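Zn-dependent hydrolase, glyoxylase (Echinicola vietnamensis, PDB 6T5K) probably hydrolyses beta-lactam antibiotics, carbapenems among them, to substituted beta-amino acids, using zinc ions bound in its active site. Local coordinates at residues Ala98-Leu103 with Gly180-Lys185; Leu126-Gln131 with His163-Val168; Glu81-Leu86 with His113-Pro118; Asn57-Ile62 with Val68-Pro73. One frame throughout, in Å; residues are numbered along the deposited sequence.

Overall arrangement
Following the chain from the N terminus, contact 4 closes first, a tight hairpin in the eight-stranded sheet. Contact 3 opens just afterwards on helix 76-88 and returns to it from the end of helix 109-114. Before it closes, residues 98-103 have already begun contact 1, so contacts 3 and 1 cross along the sequence. Contact 2, between helix 123-131 and the loop before strand 169-172, lies wholly within the long excursion that contact 1 ends at 180-185. Contact 1 brings together the C-terminal ends of strands 92-98 and 177-181, one from each sheet, and shares a zinc ion with contact 2. Contact 3 packs through helix 76-88 onto the hairpin of contact 4, which also touches contact 1.

Contact 1. Residues Ala98-Leu103 with Gly180-Lys185; sequences ATHFHL and GGCLIK. With ZN (zinc ion), chain G; ZN (zinc ion), chain H.
His100 and Cys182 serve different zinc ions, yet their side chains touch. Cys182 SG stands 3.5 Å from His100 CE1 and approaches the imidazole at its edge, 84° off the ring normal. That leaves each residue's ligand atom directed at its own metal: His100 NE2 binds the zinc ion of chain G at 2.1 Å, while Cys182 SG binds the zinc ion of chain H, also at 2.1 Å. Water 2 joins the pair, with its oxygen 1.9 Å from the first zinc and 2.1 Å from the second. The imidazole reaches in from a backbone whose N and carbonyl carbon flank CG (chi1 61°).

Thr99 enters through water 1, which gathers three groups across the interface. This water accepts N-H bonds from His100 ND1 at 2.7 Å and from Cys182 N at 3.0 Å, and it donates to Thr99 OG1 at 2.7 Å. Because ND1 is the donor, NE2 of the same ring keeps its lone pair for the metal, and the ring is held at both nitrogens. Thr99 OG1 is also hydrogen-bonded to Asp71 OD1, which helps to place this hydroxyl for the water.

On the other side Gly181 takes a positive phi of 57° in a type II' turn, overlapped by a type I turn, and this delivers Cys182 to the site. His102 and His163 complete the protein ligands of the first zinc, Asp104 and His223 those of the second. The His-Phe-His-Leu-Asp run is the HxHxD motif, and the three-histidine and Asp-Cys-His sites together are the signature of a subclass B1 metallo-beta-lactamase.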
loop_
_atom_site.group_PDB
_atom_site.type_symbol
_atom_site.label_atom_id
_atom_site.label_comp_id
_atom_site.label_asym_id
_atom_site.label_seq_id
_atom_site.Cartn_x
_atom_site.Cartn_y
_atom_site.Cartn_z
ATOM N N ALA A 98 3.433 -6.339 -2.056
ATOM C CA ALA A 98 2.692 -5.829 -3.212
ATOM C C ALA A 98 1.215 -6.062 -2.926
ATOM O O ALA A 98 0.790 -7.213 -2.778
ATOM C CB ALA A 98 3.069 -6.573 -4.486
ATOM N N THR A 99 0.447 -4.985 -2.805
ATOM C CA THR A 99 -0.931 -5.146 -2.353
ATOM C C THR A 99 -1.912 -5.559 -3.449
ATOM O O THR A 99 -3.068 -5.870 -3.124
ATOM C CB THR A 99 -1.426 -3.916 -1.572
ATOM O OG1 THR A 99 -1.439 -2.755 -2.388
ATOM C CG2 THR A 99 -0.591 -3.699 -0.307
ATOM N N HIS A 100 -1.513 -5.538 -4.710
ATOM C CA HIS A 100 -2.192 -6.269 -5.781
ATOM C C HIS A 100 -1.222 -6.334 -6.951
ATOM O O HIS A 100 -0.081 -5.870 -6.858
ATOM C CB HIS A 100 -3.589 -5.745 -6.177
ATOM C CG HIS A 100 -3.627 -4.344 -6.703
ATOM N ND1 HIS A 100 -3.644 -3.239 -5.882
ATOM C CD2 HIS A 100 -3.737 -3.869 -7.968
ATOM C CE1 HIS A 100 -3.700 -2.142 -6.621
ATOM N NE2 HIS A 100 -3.771 -2.496 -7.886
ATOM N N PHE A 101 -1.661 -6.930 -8.047
ATOM C CA PHE A 101 -0.730 -7.254 -9.130
ATOM C C PHE A 101 -0.394 -6.098 -10.071
ATOM O O PHE A 101 0.452 -6.278 -10.950
ATOM C CB PHE A 101 -1.248 -8.442 -9.953
ATOM C CG PHE A 101 -2.353 -8.103 -10.922
ATOM C CD1 PHE A 101 -3.692 -8.136 -10.515
ATOM C CD2 PHE A 101 -2.059 -7.793 -12.250
ATOM C CE1 PHE A 101 -4.702 -7.848 -11.409
ATOM C CE2 PHE A 101 -3.089 -7.523 -13.161
ATOM C CZ PHE A 101 -4.406 -7.531 -12.729
ATOM N N HIS A 102 -1.008 -4.926 -9.923
ATOM C CA HIS A 102 -0.767 -3.840 -10.867
ATOM C C HIS A 102 0.610 -3.184 -10.644
ATOM O O HIS A 102 1.253 -3.341 -9.613
ATOM C CB HIS A 102 -1.839 -2.769 -10.732
ATOM C CG HIS A 102 -3.166 -3.148 -11.296
ATOM N ND1 HIS A 102 -4.334 -2.510 -10.925
ATOM C CD2 HIS A 102 -3.516 -4.068 -12.226
ATOM C CE1 HIS A 102 -5.341 -3.022 -11.604
ATOM N NE2 HIS A 102 -4.875 -3.972 -12.395
ATOM N N LEU A 103 1.031 -2.376 -11.617
ATOM C CA LEU A 103 2.390 -1.813 -11.594
ATOM C C LEU A 103 2.601 -0.751 -10.516
ATOM O O LEU A 103 3.744 -0.554 -10.081
ATOM C CB LEU A 103 2.768 -1.313 -12.990
ATOM C CG LEU A 103 2.978 -2.438 -14.013
ATOM C CD1 LEU A 103 3.121 -1.816 -15.389
ATOM C CD2 LEU A 103 4.219 -3.274 -13.697
ATOM N N GLY A 180 -4.924 0.952 2.754
ATOM C CA GLY A 180 -6.000 0.350 1.988
ATOM C C GLY A 180 -5.628 0.016 0.566
ATOM O O GLY A 180 -6.293 -0.807 -0.057
ATOM N N GLY A 181 -4.553 0.609 0.056
ATOM C CA GLY A 181 -4.215 0.428 -1.342
ATOM C C GLY A 181 -5.372 0.870 -2.218
ATOM O O GLY A 181 -6.235 1.643 -1.790
ATOM N N CYS A 182 -5.393 0.345 -3.454
ATOM C CA CYS A 182 -6.342 0.883 -4.418
ATOM C C CYS A 182 -7.758 0.408 -4.176
ATOM O O CYS A 182 -8.673 0.876 -4.862
ATOM C CB CYS A 182 -5.900 0.622 -5.825
ATOM S SG CYS A 182 -4.234 1.262 -6.080
ATOM N N LEU A 183 -7.944 -0.517 -3.224
ATOM C CA LEU A 183 -9.273 -0.918 -2.781
ATOM C C LEU A 183 -9.978 0.198 -2.040
ATOM O O LEU A 183 -11.214 0.201 -1.988
ATOM C CB LEU A 183 -9.109 -2.110 -1.832
ATOM C CG LEU A 183 -10.295 -2.777 -1.160
ATOM C CD1 LEU A 183 -11.199 -3.387 -2.173
ATOM C CD2 LEU A 183 -9.725 -3.792 -0.175
ATOM N N ILE A 184 -9.229 1.121 -1.434
ATOM C CA ILE A 184 -9.807 2.229 -0.689
ATOM C C ILE A 184 -9.575 3.522 -1.453
ATOM O O ILE A 184 -8.446 3.800 -1.877
ATOM C CB ILE A 184 -9.251 2.323 0.739
ATOM C CG1 ILE A 184 -9.488 0.999 1.499
ATOM C CG2 ILE A 184 -9.842 3.553 1.460
ATOM C CD1 ILE A 184 -10.935 0.551 1.522
ATOM N N LYS A 185 -10.652 4.293 -1.637
ATOM C CA LYS A 185 -10.614 5.588 -2.299
ATOM C C LYS A 185 -10.450 6.731 -1.309
ATOM O O LYS A 185 -10.912 6.667 -0.169
ATOM C CB LYS A 185 -11.886 5.837 -3.103
ATOM C CG LYS A 185 -12.137 4.778 -4.139
ATOM C CD LYS A 185 -10.979 4.659 -5.105
ATOM C CE LYS A 185 -11.355 3.764 -6.307
ATOM N NZ LYS A 185 -10.273 3.644 -7.272
HETATM ZN ZN ZN G . -4.530 -1.251 -9.337
HETATM ZN ZN ZN H . -3.986 1.941 -8.052
HETATM O O HOH W 1 -3.878 -2.266 -3.350
HETATM O O HOH W 2 -3.717 0.451 -9.546
HETATM O O HOH W 3 -6.193 2.385 -8.508
#

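Contact 2. Residues Leu126-Gln131 with His163-Val168; sequences LSLASQ and HTQDNV. With ZN (zinc ion), chain G.
Asp166, against which Leu128 packs, has its carboxylate gripped by hydroxyls. Thr164 OG1 donates to Asp166 OD1 at 2.6 Å, arriving from above the carboxylate plane, 39° out of it. The other oxygen, OD2, is bonded to Thr125 OG1 of helix 123-131, so the same acid ties its own loop together and holds it to the helix.

Between the two segments themselves the contact is wholly of side-chain packing. Leu128 CD1 lodges in the angle between two neighbours, 3.7 Å from Gln165 CG and 3.7 Å from Asp166 CG. CD2 of the same leucine points to the far end of the glutamine, 4.0 Å from Gln165 OE1. Gln165 runs extended beyond CG and crosses the leucine obliquely, with CG and the amide carbon and oxygen lying along the methyls.

Further along the loop, Asn167 OD1 accepts Thr164 N at 3.0 Å; the N-H points almost straight at the oxygen (170°), though from above the carbonyl plane. Earlier in the same loop, His163 NE2 binds a zinc ion at 2.0 Å.

Chemically, the contact sets a buried carboxylate beside a leucine methyl; hydroxyl donors to both oxygens would help to spread its charge, three residues beyond the zinc ligand His163.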
loop_
_atom_site.group_PDB
_atom_site.type_symbol
_atom_site.label_atom_id
_atom_site.label_comp_id
_atom_site.label_asym_id
_atom_site.label_seq_id
_atom_site.Cartn_x
_atom_site.Cartn_y
_atom_site.Cartn_z
ATOM N N LEU A 126 0.755 -13.485 -7.143
ATOM C CA LEU A 126 1.904 -14.084 -7.817
ATOM C C LEU A 126 1.525 -14.573 -9.211
ATOM O O LEU A 126 2.208 -14.275 -10.197
ATOM C CB LEU A 126 2.456 -15.228 -6.985
ATOM C CG LEU A 126 3.402 -14.789 -5.860
ATOM C CD1 LEU A 126 2.695 -13.997 -4.790
ATOM C CD2 LEU A 126 4.077 -16.017 -5.256
ATOM N N SER A 127 0.425 -15.319 -9.319
ATOM C CA SER A 127 0.036 -15.860 -10.621
ATOM C C SER A 127 -0.420 -14.750 -11.558
ATOM O O SER A 127 -0.060 -14.746 -12.737
ATOM C CB SER A 127 -1.033 -16.929 -10.462
ATOM O OG SER A 127 -2.028 -16.510 -9.569
ATOM N N LEU A 128 -1.154 -13.762 -11.040
ATOM C CA LEU A 128 -1.586 -12.663 -11.901
ATOM C C LEU A 128 -0.392 -11.864 -12.415
ATOM O O LEU A 128 -0.359 -11.467 -13.582
ATOM C CB LEU A 128 -2.558 -11.771 -11.136
ATOM C CG LEU A 128 -3.916 -12.408 -10.944
ATOM C CD1 LEU A 128 -4.688 -11.691 -9.884
ATOM C CD2 LEU A 128 -4.732 -12.410 -12.253
ATOM N N ALA A 129 0.595 -11.617 -11.560
ATOM C CA ALA A 129 1.784 -10.896 -12.010
ATOM C C ALA A 129 2.465 -11.668 -13.127
ATOM O O ALA A 129 2.843 -11.102 -14.161
ATOM C CB ALA A 129 2.735 -10.704 -10.837
ATOM N N SER A 130 2.622 -12.973 -12.936
ATOM C CA SER A 130 3.268 -13.786 -13.949
ATOM C C SER A 130 2.491 -13.752 -15.255
ATOM O O SER A 130 3.076 -13.597 -16.334
ATOM C CB SER A 130 3.388 -15.215 -13.432
ATOM O OG SER A 130 3.937 -16.029 -14.446
ATOM N N GLN A 131 1.173 -13.873 -15.189
ATOM C CA GLN A 131 0.415 -13.898 -16.424
ATOM C C GLN A 131 0.489 -12.574 -17.163
ATOM O O GLN A 131 0.286 -12.537 -18.382
ATOM C CB GLN A 131 -1.053 -14.189 -16.186
ATOM C CG GLN A 131 -1.411 -15.483 -15.582
ATOM C CD GLN A 131 -2.848 -15.442 -15.099
ATOM O OE1 GLN A 131 -3.716 -14.959 -15.805
ATOM N NE2 GLN A 131 -3.112 -15.990 -13.898
ATOM N N HIS A 163 -11.058 -3.533 -6.038
ATOM C CA HIS A 163 -10.286 -2.914 -7.107
ATOM C C HIS A 163 -9.694 -3.966 -8.034
ATOM O O HIS A 163 -9.688 -3.805 -9.261
ATOM C CB HIS A 163 -9.166 -2.084 -6.485
ATOM C CG HIS A 163 -8.187 -1.582 -7.484
ATOM N ND1 HIS A 163 -8.480 -0.594 -8.404
ATOM C CD2 HIS A 163 -6.912 -1.949 -7.724
ATOM C CE1 HIS A 163 -7.420 -0.365 -9.157
ATOM N NE2 HIS A 163 -6.455 -1.173 -8.764
ATOM N N THR A 164 -9.214 -5.063 -7.463
ATOM C CA THR A 164 -8.847 -6.252 -8.225
ATOM C C THR A 164 -9.300 -7.484 -7.441
ATOM O O THR A 164 -9.767 -7.388 -6.295
ATOM C CB THR A 164 -7.337 -6.371 -8.475
ATOM O OG1 THR A 164 -6.665 -6.356 -7.213
ATOM C CG2 THR A 164 -6.831 -5.256 -9.373
ATOM N N GLN A 165 -9.167 -8.661 -8.059
ATOM C CA GLN A 165 -9.551 -9.874 -7.354
ATOM C C GLN A 165 -8.619 -10.211 -6.206
ATOM O O GLN A 165 -9.043 -10.890 -5.262
ATOM C CB GLN A 165 -9.612 -11.075 -8.288
ATOM C CG GLN A 165 -8.315 -11.393 -9.027
ATOM C CD GLN A 165 -8.379 -12.697 -9.741
ATOM O OE1 GLN A 165 -8.500 -12.742 -10.956
ATOM N NE2 GLN A 165 -8.297 -13.761 -9.006
ATOM N N ASP A 166 -7.362 -9.745 -6.262
ATOM C CA ASP A 166 -6.298 -10.161 -5.360
ATOM C C ASP A 166 -5.922 -9.098 -4.327
ATOM O O ASP A 166 -4.951 -9.310 -3.589
ATOM C CB ASP A 166 -5.058 -10.526 -6.177
ATOM C CG ASP A 166 -4.526 -9.345 -7.004
ATOM O OD1 ASP A 166 -5.333 -8.592 -7.591
ATOM O OD2 ASP A 166 -3.276 -9.196 -7.071
ATOM N N ASN A 167 -6.601 -7.975 -4.316
ATOM C CA ASN A 167 -6.163 -6.901 -3.451
ATOM C C ASN A 167 -6.176 -7.213 -1.958
ATOM O O ASN A 167 -7.061 -7.833 -1.495
ATOM C CB ASN A 167 -6.816 -5.559 -3.805
ATOM C CG ASN A 167 -8.347 -5.603 -3.854
ATOM O OD1 ASN A 167 -8.975 -4.782 -4.462
ATOM N ND2 ASN A 167 -8.884 -6.497 -3.185
ATOM N N VAL A 168 -5.140 -6.759 -1.264
ATOM C CA VAL A 168 -4.991 -6.962 0.166
ATOM C C VAL A 168 -4.741 -5.630 0.838
ATOM O O VAL A 168 -4.347 -4.657 0.194
ATOM C CB VAL A 168 -3.878 -7.958 0.554
ATOM C CG1 VAL A 168 -4.232 -9.319 -0.009
ATOM C CG2 VAL A 168 -2.542 -7.507 0.007
HETATM ZN ZN ZN G . -4.530 -1.251 -9.337
HETATM O O HOH W 2 -3.717 0.451 -9.546
#

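Contact 3. Residues Glu81-Leu86 with His113-Pro118; sequences ELLSFL and HARNIP. With EDO (1,2-ethanediol), chain D; EDO (1,2-ethanediol), chain F.
Leu83 works on two fronts, an apolar one facing inward and a polar one facing outward. Inward the packing is close and apolar: Leu83 CD2 meets Ile117 CD1 at 3.9 Å, both residues being buried, and the two side chains head opposite ways as they pass. Phe112 touches both of them, and Val93 of strand 92-98 also lies against Ile117.

Outward, the partner is the partly exposed Arg115. Its chain is extended from CG to NE, then turns at chi4 (83°), laying the guanidinium over the leucine. Leu83 CB sits over one face of that plate, offset toward its rim, with Arg115 NE 3.9 Å from the CB. Leu83 CD1 approaches the same side chain at Arg115 NH1, 3.8 Å away, and at Arg115 CD, 3.9 Å away. The polar edge is employed on other work: NE forms a salt bridge to Glu87, and NH1 bonds to the carbonyl of Ala111, so the plate is fixed while its face packs on hydrocarbon.

The turn that supplies these residues is a Schellman motif. Asn116, with a phi of 62°, is its C-prime residue, and Ile117 N reaches back to Phe112 O as helix 109-114 ends. The contact thus joins the helices of two successive beta-alpha-beta crossovers, 66-70 to 92-98 and 92-98 to 119-122.

Away from the leucine, His113 ND1 donates to O2 of a 1,2-ethanediol (chain F) at 2.9 Å, nearly straight (168°) and at the ring edge. The diol probably comes from the crystallisation liquor; NE2, the other ring nitrogen, is hydrogen-bonded to Ser119 OG within the protein.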
loop_
_atom_site.group_PDB
_atom_site.type_symbol
_atom_site.label_atom_id
_atom_site.label_comp_id
_atom_site.label_asym_id
_atom_site.label_seq_id
_atom_site.Cartn_x
_atom_site.Cartn_y
_atom_site.Cartn_z
ATOM N N GLU A 81 15.127 5.184 -5.475
ATOM C CA GLU A 81 15.170 6.400 -4.670
ATOM C C GLU A 81 14.612 6.152 -3.273
ATOM O O GLU A 81 15.175 6.612 -2.269
ATOM C CB GLU A 81 14.365 7.491 -5.370
ATOM C CG GLU A 81 14.893 8.862 -5.207
ATOM C CD GLU A 81 14.098 9.895 -5.972
ATOM O OE1 GLU A 81 13.849 10.952 -5.380
ATOM O OE2 GLU A 81 13.738 9.672 -7.154
ATOM N N LEU A 82 13.495 5.437 -3.194
ATOM C CA LEU A 82 12.945 5.066 -1.902
ATOM C C LEU A 82 13.962 4.278 -1.083
ATOM O O LEU A 82 14.167 4.548 0.101
ATOM C CB LEU A 82 11.661 4.268 -2.131
ATOM C CG LEU A 82 10.932 3.674 -0.928
ATOM C CD1 LEU A 82 10.559 4.738 0.098
ATOM C CD2 LEU A 82 9.682 2.942 -1.402
ATOM N N LEU A 83 14.572 3.260 -1.686
ATOM C CA LEU A 83 15.479 2.403 -0.942
ATOM C C LEU A 83 16.725 3.167 -0.535
ATOM O O LEU A 83 17.275 2.920 0.541
ATOM C CB LEU A 83 15.799 1.165 -1.780
ATOM C CG LEU A 83 14.631 0.178 -1.782
ATOM C CD1 LEU A 83 14.697 -0.803 -2.908
ATOM C CD2 LEU A 83 14.637 -0.549 -0.473
ATOM N N SER A 84 17.189 4.089 -1.381
ATOM C CA SER A 84 18.326 4.925 -1.015
ATOM C C SER A 84 18.025 5.736 0.235
ATOM O O SER A 84 18.879 5.868 1.112
ATOM C CB SER A 84 18.680 5.847 -2.180
ATOM O OG SER A 84 19.839 6.619 -1.900
ATOM N N PHE A 85 16.809 6.273 0.347
ATOM C CA PHE A 85 16.458 7.021 1.538
ATOM C C PHE A 85 16.476 6.121 2.763
ATOM O O PHE A 85 17.018 6.487 3.810
ATOM C CB PHE A 85 15.086 7.634 1.372
ATOM C CG PHE A 85 14.571 8.256 2.617
ATOM C CD1 PHE A 85 15.177 9.390 3.136
ATOM C CD2 PHE A 85 13.512 7.699 3.296
ATOM C CE1 PHE A 85 14.704 9.975 4.298
ATOM C CE2 PHE A 85 13.027 8.292 4.469
ATOM C CZ PHE A 85 13.627 9.436 4.952
ATOM N N LEU A 86 15.861 4.944 2.662
ATOM C CA LEU A 86 15.845 4.032 3.802
ATOM C C LEU A 86 17.257 3.660 4.213
ATOM O O LEU A 86 17.554 3.548 5.409
ATOM C CB LEU A 86 15.031 2.782 3.466
ATOM C CG LEU A 86 13.575 3.112 3.149
ATOM C CD1 LEU A 86 12.799 1.889 2.715
ATOM C CD2 LEU A 86 12.897 3.733 4.390
ATOM N N HIS A 113 14.519 -7.036 -4.724
ATOM C CA HIS A 113 15.115 -8.344 -4.882
ATOM C C HIS A 113 16.622 -8.235 -5.028
ATOM O O HIS A 113 17.361 -9.028 -4.447
ATOM C CB HIS A 113 14.501 -9.016 -6.093
ATOM C CG HIS A 113 13.040 -9.300 -5.948
ATOM N ND1 HIS A 113 12.242 -9.619 -7.021
ATOM C CD2 HIS A 113 12.235 -9.327 -4.852
ATOM C CE1 HIS A 113 11.002 -9.814 -6.597
ATOM N NE2 HIS A 113 10.968 -9.627 -5.287
ATOM N N ALA A 114 17.096 -7.233 -5.755
ATOM C CA ALA A 114 18.534 -7.047 -5.922
ATOM C C ALA A 114 19.248 -6.919 -4.581
ATOM O O ALA A 114 20.427 -7.292 -4.454
ATOM C CB ALA A 114 18.760 -5.783 -6.735
ATOM N N ARG A 115 18.565 -6.374 -3.585
ATOM C CA ARG A 115 19.095 -6.182 -2.246
ATOM C C ARG A 115 18.785 -7.343 -1.312
ATOM O O ARG A 115 19.055 -7.246 -0.105
ATOM C CB ARG A 115 18.530 -4.887 -1.662
ATOM C CG ARG A 115 19.037 -3.639 -2.364
ATOM C CD ARG A 115 18.162 -2.419 -2.049
ATOM N NE ARG A 115 18.780 -1.192 -2.504
ATOM C CZ ARG A 115 18.714 -0.733 -3.751
ATOM N NH1 ARG A 115 18.021 -1.391 -4.670
ATOM N NH2 ARG A 115 19.358 0.389 -4.080
ATOM N N ASN A 116 18.252 -8.441 -1.845
ATOM C CA ASN A 116 17.914 -9.609 -1.035
ATOM C C ASN A 116 16.866 -9.275 0.008
ATOM O O ASN A 116 16.803 -9.915 1.057
ATOM C CB ASN A 116 19.177 -10.255 -0.474
ATOM C CG ASN A 116 20.026 -10.869 -1.583
ATOM O OD1 ASN A 116 19.527 -11.368 -2.592
ATOM N ND2 ASN A 116 21.347 -10.791 -1.400
ATOM N N ILE A 117 15.989 -8.334 -0.316
ATOM C CA ILE A 117 14.823 -8.035 0.519
ATOM C C ILE A 117 13.669 -8.863 -0.011
ATOM O O ILE A 117 13.337 -8.762 -1.198
ATOM C CB ILE A 117 14.482 -6.542 0.497
ATOM C CG1 ILE A 117 15.668 -5.695 0.957
ATOM C CG2 ILE A 117 13.260 -6.275 1.414
ATOM C CD1 ILE A 117 15.552 -4.217 0.607
ATOM N N PRO A 118 13.014 -9.671 0.815
ATOM C CA PRO A 118 11.966 -10.545 0.296
ATOM C C PRO A 118 10.691 -9.779 0.015
ATOM O O PRO A 118 10.356 -8.817 0.709
ATOM C CB PRO A 118 11.731 -11.527 1.447
ATOM C CG PRO A 118 12.131 -10.762 2.679
ATOM C CD PRO A 118 13.308 -9.930 2.233
HETATM C C1 EDO D . 19.196 -10.713 -5.911
HETATM O O1 EDO D . 20.532 -10.355 -5.534
HETATM C C2 EDO D . 19.073 -10.757 -7.435
HETATM O O2 EDO D . 17.741 -10.430 -7.853
HETATM C C1 EDO F . 11.117 -9.770 -11.555
HETATM O O1 EDO F . 10.209 -10.888 -11.329
HETATM C C2 EDO F . 11.663 -9.067 -10.285
HETATM O O2 EDO F . 13.012 -9.455 -9.825
#

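Contact 4. Residues Asn57-Ile62 with Val68-Pro73; sequences NGMIVI and VVFDTP
A beta hairpin, strand 54-63 turning back into strand 66-70, brings Met59 opposite Phe70 and Val61 opposite Val68. The short strand segments run antiparallel, at 165° between their directions. Met59 with Phe70 is a hydrogen-bonded pair: Met59 N gives to Phe70 O at 3.0 Å, and Phe70 N gives to Met59 O at 2.8 Å with an N-H...O angle of 178°. Val61 and Val68 repeat the pattern, Val61 N to Val68 O and Val68 N to Val61 O both measuring 2.9 Å. Between them Ile60 and Val69 form a non-hydrogen-bonded pair, and the backbones add CA-H...O contacts from Ile60 to Val68 O and from Val69 to Met59 O.

Met59, Val61, Val68 and Phe70 share one face of the sheet, Ile60 and Val69 the other. On the first face Met59 and Phe70 extend alongside each other with the same heading. Met59 CG is anti to the backbone N, and the chain then bends at chi3 (74°), which brings its terminal methyl CE to 3.7 Å from Phe70 CD1. On the second face the touch is lighter, with Ile60 CG2 standing 4.2 Å from Val69 CG2. Where the pairing ends, Gly58 CA comes within 3.2 Å of Phe70 O, a close approach that its missing side chain permits.

The hairpin lies in the middle of the larger sheet, flanked by strand 39-48 on one side and by strand 92-98 on the other. Helix 76-88 packs on the Ile60 face through Leu82, and strands 152-157 and 177-181 of the second sheet meet the Phe70 face through Val154, Val156 and Phe179.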
loop_
_atom_site.group_PDB
_atom_site.type_symbol
_atom_site.label_atom_id
_atom_site.label_comp_id
_atom_site.label_asym_id
_atom_site.label_seq_id
_atom_site.Cartn_x
_atom_site.Cartn_y
_atom_site.Cartn_z
ATOM N N ASN A 57 0.211 6.088 -3.886
ATOM C CA ASN A 57 0.668 5.979 -2.514
ATOM C C ASN A 57 1.124 4.562 -2.184
ATOM O O ASN A 57 0.529 3.582 -2.631
ATOM C CB ASN A 57 -0.454 6.320 -1.531
ATOM C CG ASN A 57 -0.966 7.712 -1.697
ATOM O OD1 ASN A 57 -0.236 8.640 -2.109
ATOM N ND2 ASN A 57 -2.236 7.892 -1.368
ATOM N N GLY A 58 2.177 4.473 -1.377
ATOM C CA GLY A 58 2.437 3.295 -0.582
ATOM C C GLY A 58 2.693 3.711 0.853
ATOM O O GLY A 58 2.606 4.890 1.209
ATOM N N MET A 59 3.019 2.725 1.669
ATOM C CA MET A 59 3.217 2.954 3.094
ATOM C C MET A 59 4.568 2.372 3.485
ATOM O O MET A 59 4.984 1.351 2.947
ATOM C CB MET A 59 2.100 2.295 3.929
ATOM C CG MET A 59 2.296 2.467 5.445
ATOM S SD MET A 59 0.862 1.930 6.429
ATOM C CE MET A 59 1.005 0.155 6.308
ATOM N N ILE A 60 5.242 3.030 4.415
ATOM C CA ILE A 60 6.400 2.482 5.102
ATOM C C ILE A 60 6.058 2.440 6.579
ATOM O O ILE A 60 5.592 3.439 7.137
ATOM C CB ILE A 60 7.663 3.336 4.896
ATOM C CG1 ILE A 60 7.794 3.788 3.454
ATOM C CG2 ILE A 60 8.900 2.530 5.325
ATOM C CD1 ILE A 60 8.847 4.825 3.279
ATOM N N VAL A 61 6.284 1.294 7.216
ATOM C CA VAL A 61 6.223 1.178 8.662
ATOM C C VAL A 61 7.651 1.065 9.155
ATOM O O VAL A 61 8.411 0.251 8.629
ATOM C CB VAL A 61 5.395 -0.043 9.077
ATOM C CG1 VAL A 61 5.289 -0.117 10.608
ATOM C CG2 VAL A 61 4.037 0.031 8.399
ATOM N N ILE A 62 8.017 1.896 10.135
ATOM C CA ILE A 62 9.375 1.936 10.680
ATOM C C ILE A 62 9.291 1.819 12.197
ATOM O O ILE A 62 8.581 2.592 12.852
ATOM C CB ILE A 62 10.125 3.218 10.272
ATOM C CG1 ILE A 62 10.136 3.369 8.748
ATOM C CG2 ILE A 62 11.551 3.186 10.802
ATOM C CD1 ILE A 62 10.801 4.655 8.226
ATOM N N VAL A 68 9.205 -2.019 6.949
ATOM C CA VAL A 68 8.495 -2.807 5.948
ATOM C C VAL A 68 7.780 -1.857 5.001
ATOM O O VAL A 68 7.194 -0.869 5.438
ATOM C CB VAL A 68 7.491 -3.754 6.622
ATOM C CG1 VAL A 68 6.562 -4.370 5.581
ATOM C CG2 VAL A 68 8.235 -4.810 7.461
ATOM N N VAL A 69 7.866 -2.132 3.704
ATOM C CA VAL A 69 7.276 -1.281 2.679
ATOM C C VAL A 69 6.057 -1.969 2.069
ATOM O O VAL A 69 6.101 -3.158 1.739
ATOM C CB VAL A 69 8.318 -0.946 1.600
ATOM C CG1 VAL A 69 7.698 -0.109 0.493
ATOM C CG2 VAL A 69 9.520 -0.254 2.213
ATOM N N PHE A 70 4.985 -1.204 1.903
ATOM C CA PHE A 70 3.787 -1.626 1.194
ATOM C C PHE A 70 3.732 -0.857 -0.107
ATOM O O PHE A 70 3.650 0.377 -0.091
ATOM C CB PHE A 70 2.526 -1.337 2.007
ATOM C CG PHE A 70 2.325 -2.303 3.135
ATOM C CD1 PHE A 70 3.062 -2.189 4.294
ATOM C CD2 PHE A 70 1.421 -3.371 3.018
ATOM C CE1 PHE A 70 2.899 -3.090 5.308
ATOM C CE2 PHE A 70 1.296 -4.268 4.024
ATOM C CZ PHE A 70 2.008 -4.105 5.185
ATOM N N ASP A 71 3.782 -1.603 -1.208
ATOM C CA ASP A 71 3.798 -1.139 -2.591
ATOM C C ASP A 71 5.132 -0.506 -2.961
ATOM O O ASP A 71 5.769 0.195 -2.159
ATOM C CB ASP A 71 2.663 -0.178 -2.916
ATOM C CG ASP A 71 1.320 -0.869 -3.060
ATOM O OD1 ASP A 71 1.221 -2.091 -2.823
ATOM O OD2 ASP A 71 0.346 -0.158 -3.400
ATOM N N THR A 72 5.545 -0.771 -4.164
ATOM C CA THR A 72 6.638 -0.015 -4.746
ATOM C C THR A 72 6.069 1.168 -5.518
ATOM O O THR A 72 4.917 1.128 -5.965
ATOM C CB THR A 72 7.446 -0.868 -5.723
ATOM O OG1 THR A 72 6.666 -1.192 -6.881
ATOM C CG2 THR A 72 7.897 -2.157 -5.082
ATOM N N PRO A 73 6.844 2.234 -5.677
ATOM C CA PRO A 73 6.571 3.162 -6.777
ATOM C C PRO A 73 6.460 2.414 -8.104
ATOM O O PRO A 73 6.907 1.270 -8.217
ATOM C CB PRO A 73 7.771 4.114 -6.744
ATOM C CG PRO A 73 8.263 4.053 -5.296
ATOM C CD PRO A 73 8.038 2.607 -4.902
#